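Local atomic coordinates of carbon monoxide dehydrogenase (Thermococcus sp. AM4, PDB entry 6T7J), a protein that catalyses the reversible oxidation of carbon monoxide to carbon dioxide, a reaction that in this enzyme family takes place at a nickel-iron-sulfur cluster. Residues 295-307 against 316-328. Residues are numbered along the deposited sequence; the frame is centred on the assembly and turned at random.
Sequences AKGVNVVGMCCTG and VPIAGSFLMQELA. With MSK (Broken Fe4S4 cluster), chain F.
Met303 reaches across from strand 297-303 into the bend 320-325, where its CE meets mainly backbone. Met303 CE lies 3.5 Å from Ser321 O and 3.8 Å from Met324 CB. Met303 CG is anti to the carbonyl carbon (chi1 -67°), and a bend at chi3 (90°) brings CE against the backbone of Gly320 and Ser321. Met303 SD rests 3.8 Å from Ala328 CB, on helix 325-330. With an alanine here, a gap would probably open between the strand and this helix, and Met324 CB and Ala328 CB would lose their sulfur-containing neighbour.

The strands themselves are joined at Gly302. Gly302 N donates to Pro317 O at 2.9 Å, in the carbonyl plane. Gly302 O takes a nearly straight bond from Ala319 N at 2.7 Å. Val301 CG2 packs on Ala319 CB at 3.8 Å. Ile318 CD1 touches the backbone of Gly307 on the connecting helix.

Cys304 SG sits beside Phe322 CA (3.6 Å). Cys305 SG binds iron FE1 of the broken cluster at 2.3 Å, an iron that His269 also binds. Phe322 lies against cluster sulfur S4. This is a parallel beta-alpha-beta unit at the edge of a Rossmann-like sheet, with the nickel-free cluster C at the C-terminal side of its strands.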
# COMPACT_ATOMS: atom_id res chain seq x y z
N ALA A 295 41.08 -23.09 6.00
CA ALA A 295 41.20 -21.71 5.54
C ALA A 295 42.08 -20.91 6.49
O ALA A 295 42.35 -21.33 7.62
CB ALA A 295 39.82 -21.04 5.42
N LYS A 296 42.54 -19.76 6.01
CA LYS A 296 43.33 -18.87 6.86
C LYS A 296 42.47 -18.16 7.90
O LYS A 296 43.00 -17.75 8.94
CB LYS A 296 44.07 -17.84 6.00
CG LYS A 296 45.05 -18.45 5.02
CD LYS A 296 46.03 -17.42 4.49
CE LYS A 296 47.02 -18.05 3.52
NZ LYS A 296 48.16 -17.14 3.21
N GLY A 297 41.18 -18.01 7.64
CA GLY A 297 40.30 -17.32 8.57
C GLY A 297 38.95 -17.08 7.92
O GLY A 297 38.57 -17.77 6.98
N VAL A 298 38.23 -16.08 8.45
CA VAL A 298 36.92 -15.71 7.93
C VAL A 298 36.93 -14.23 7.60
O VAL A 298 37.24 -13.39 8.46
CB VAL A 298 35.79 -16.03 8.93
CG1 VAL A 298 34.45 -15.60 8.36
CG2 VAL A 298 35.77 -17.51 9.25
N ASN A 299 36.57 -13.90 6.37
CA ASN A 299 36.49 -12.54 5.86
C ASN A 299 35.02 -12.24 5.56
O ASN A 299 34.41 -12.90 4.71
CB ASN A 299 37.36 -12.39 4.61
CG ASN A 299 37.15 -11.06 3.90
OD1 ASN A 299 37.20 -10.00 4.52
ND2 ASN A 299 36.95 -11.13 2.59
N VAL A 300 34.46 -11.27 6.28
CA VAL A 300 33.08 -10.85 6.07
C VAL A 300 33.08 -9.54 5.31
O VAL A 300 33.72 -8.56 5.73
CB VAL A 300 32.32 -10.72 7.40
CG1 VAL A 300 30.82 -10.80 7.16
CG2 VAL A 300 32.78 -11.79 8.35
N VAL A 301 32.37 -9.52 4.19
CA VAL A 301 32.22 -8.33 3.36
C VAL A 301 30.74 -7.98 3.30
O VAL A 301 29.87 -8.81 3.56
CB VAL A 301 32.80 -8.55 1.95
CG1 VAL A 301 34.24 -9.03 2.05
CG2 VAL A 301 31.96 -9.56 1.19
N GLY A 302 30.47 -6.72 2.97
CA GLY A 302 29.10 -6.26 2.91
C GLY A 302 28.68 -5.80 1.53
O GLY A 302 29.52 -5.43 0.71
N MET A 303 27.37 -5.84 1.26
CA MET A 303 26.82 -5.33 0.02
C MET A 303 25.58 -4.52 0.33
O MET A 303 24.84 -4.82 1.28
CB MET A 303 26.48 -6.46 -0.96
CG MET A 303 27.69 -7.21 -1.50
SD MET A 303 27.34 -8.08 -3.04
CE MET A 303 27.76 -6.81 -4.23
N CYS A 304 25.36 -3.48 -0.47
CA CYS A 304 24.19 -2.60 -0.38
C CYS A 304 24.16 -1.95 1.02
O CYS A 304 25.21 -1.73 1.63
CB CYS A 304 22.94 -3.37 -0.76
SG CYS A 304 22.80 -3.67 -2.53
N CYS A 305 22.96 -1.66 1.53
CA CYS A 305 22.85 -0.75 2.66
C CYS A 305 23.27 -1.39 3.98
O CYS A 305 23.84 -0.71 4.83
CB CYS A 305 21.43 -0.19 2.74
SG CYS A 305 21.17 1.24 1.66
N THR A 306 23.00 -2.68 4.18
CA THR A 306 23.52 -3.32 5.39
C THR A 306 25.04 -3.39 5.36
O THR A 306 25.70 -3.24 6.40
CB THR A 306 22.88 -4.70 5.57
OG1 THR A 306 22.88 -5.05 6.96
CG2 THR A 306 23.61 -5.78 4.77
N GLY A 307 25.62 -3.57 4.16
CA GLY A 307 27.06 -3.43 4.02
C GLY A 307 27.53 -2.04 4.38
O GLY A 307 28.57 -1.88 5.01
N VAL A 316 33.92 -2.79 8.10
CA VAL A 316 33.80 -3.99 7.26
C VAL A 316 33.97 -3.59 5.80
O VAL A 316 33.32 -2.62 5.34
CB VAL A 316 32.45 -4.68 7.50
CG1 VAL A 316 32.28 -5.87 6.57
CG2 VAL A 316 32.31 -5.11 8.95
N PRO A 317 34.81 -4.28 5.03
CA PRO A 317 34.95 -3.92 3.61
C PRO A 317 33.65 -4.16 2.85
O PRO A 317 32.93 -5.13 3.09
CB PRO A 317 36.06 -4.86 3.12
CG PRO A 317 36.04 -6.01 4.08
CD PRO A 317 35.66 -5.42 5.40
N ILE A 318 33.34 -3.24 1.94
CA ILE A 318 32.14 -3.32 1.13
C ILE A 318 32.52 -3.86 -0.25
O ILE A 318 33.47 -3.37 -0.87
CB ILE A 318 31.42 -1.96 1.05
CG1 ILE A 318 29.98 -2.13 0.56
CG2 ILE A 318 32.18 -0.94 0.22
CD1 ILE A 318 28.98 -1.32 1.36
N ALA A 319 31.81 -4.89 -0.70
CA ALA A 319 32.21 -5.61 -1.90
C ALA A 319 31.60 -5.05 -3.17
O ALA A 319 32.18 -5.22 -4.25
CB ALA A 319 31.83 -7.09 -1.76
N GLY A 320 30.45 -4.39 -3.09
CA GLY A 320 29.83 -3.85 -4.28
C GLY A 320 28.43 -3.34 -3.98
O GLY A 320 27.92 -3.46 -2.87
N SER A 321 27.83 -2.77 -5.02
CA SER A 321 26.52 -2.16 -4.93
C SER A 321 25.45 -3.11 -5.46
O SER A 321 25.69 -4.31 -5.65
CB SER A 321 26.53 -0.81 -5.67
OG SER A 321 26.78 -1.00 -7.05
N PHE A 322 24.26 -2.57 -5.73
CA PHE A 322 23.07 -3.33 -6.12
C PHE A 322 23.36 -4.31 -7.25
O PHE A 322 23.42 -5.53 -7.03
CB PHE A 322 21.96 -2.36 -6.52
CG PHE A 322 20.69 -3.03 -6.95
CD1 PHE A 322 20.04 -3.92 -6.11
CD2 PHE A 322 20.13 -2.75 -8.18
CE1 PHE A 322 18.87 -4.53 -6.50
CE2 PHE A 322 18.95 -3.36 -8.58
CZ PHE A 322 18.32 -4.25 -7.74
N LEU A 323 23.59 -3.79 -8.46
CA LEU A 323 23.74 -4.61 -9.65
C LEU A 323 24.94 -5.55 -9.59
O LEU A 323 25.15 -6.34 -10.52
CB LEU A 323 23.85 -3.71 -10.89
CG LEU A 323 22.51 -3.17 -11.38
CD1 LEU A 323 22.71 -2.21 -12.54
CD2 LEU A 323 21.59 -4.31 -11.76
N MET A 324 25.72 -5.48 -8.52
CA MET A 324 26.88 -6.34 -8.38
C MET A 324 26.62 -7.58 -7.52
O MET A 324 27.47 -8.47 -7.49
CB MET A 324 28.06 -5.55 -7.79
CG MET A 324 28.51 -4.40 -8.67
SD MET A 324 29.75 -3.34 -7.90
CE MET A 324 31.20 -4.39 -8.01
N GLN A 325 25.46 -7.66 -6.85
CA GLN A 325 25.21 -8.79 -5.96
C GLN A 325 25.36 -10.12 -6.70
O GLN A 325 26.14 -10.99 -6.28
CB GLN A 325 23.82 -8.67 -5.31
CG GLN A 325 22.65 -8.47 -6.26
CD GLN A 325 21.35 -8.22 -5.53
OE1 GLN A 325 20.76 -9.13 -4.95
NE2 GLN A 325 20.90 -6.97 -5.54
N GLU A 326 24.65 -10.28 -7.82
CA GLU A 326 24.83 -11.45 -8.67
C GLU A 326 26.31 -11.70 -8.96
O GLU A 326 26.82 -12.81 -8.76
CB GLU A 326 24.07 -11.27 -9.98
CG GLU A 326 22.65 -11.76 -9.98
CD GLU A 326 21.90 -11.32 -11.21
OE1 GLU A 326 22.14 -10.18 -11.66
OE2 GLU A 326 21.09 -12.11 -11.74
N LEU A 327 27.01 -10.66 -9.41
CA LEU A 327 28.41 -10.81 -9.80
C LEU A 327 29.25 -11.34 -8.65
O LEU A 327 30.21 -12.08 -8.88
CB LEU A 327 28.96 -9.48 -10.30
CG LEU A 327 28.22 -8.89 -11.51
CD1 LEU A 327 28.66 -7.46 -11.77
CD2 LEU A 327 28.42 -9.76 -12.74
N ALA A 328 28.89 -10.99 -7.41
CA ALA A 328 29.67 -11.46 -6.27
C ALA A 328 29.63 -12.98 -6.17
O ALA A 328 30.63 -13.61 -5.81
CB ALA A 328 29.15 -10.82 -4.98
S1 MSK F . 20.27 -0.82 -1.37
S3 MSK F . 17.55 1.09 -2.37
S4 MSK F . 19.50 -0.43 -4.75
S5 MSK F . 20.61 2.07 -2.65
FE1 MSK F . 19.43 0.42 0.32
FE2 MSK F . 21.06 0.14 -3.34
FE3 MSK F . 18.85 1.55 -4.12
FE4 MSK F . 18.56 -0.83 -2.86
O HOH W 1 30.70 -3.66 4.16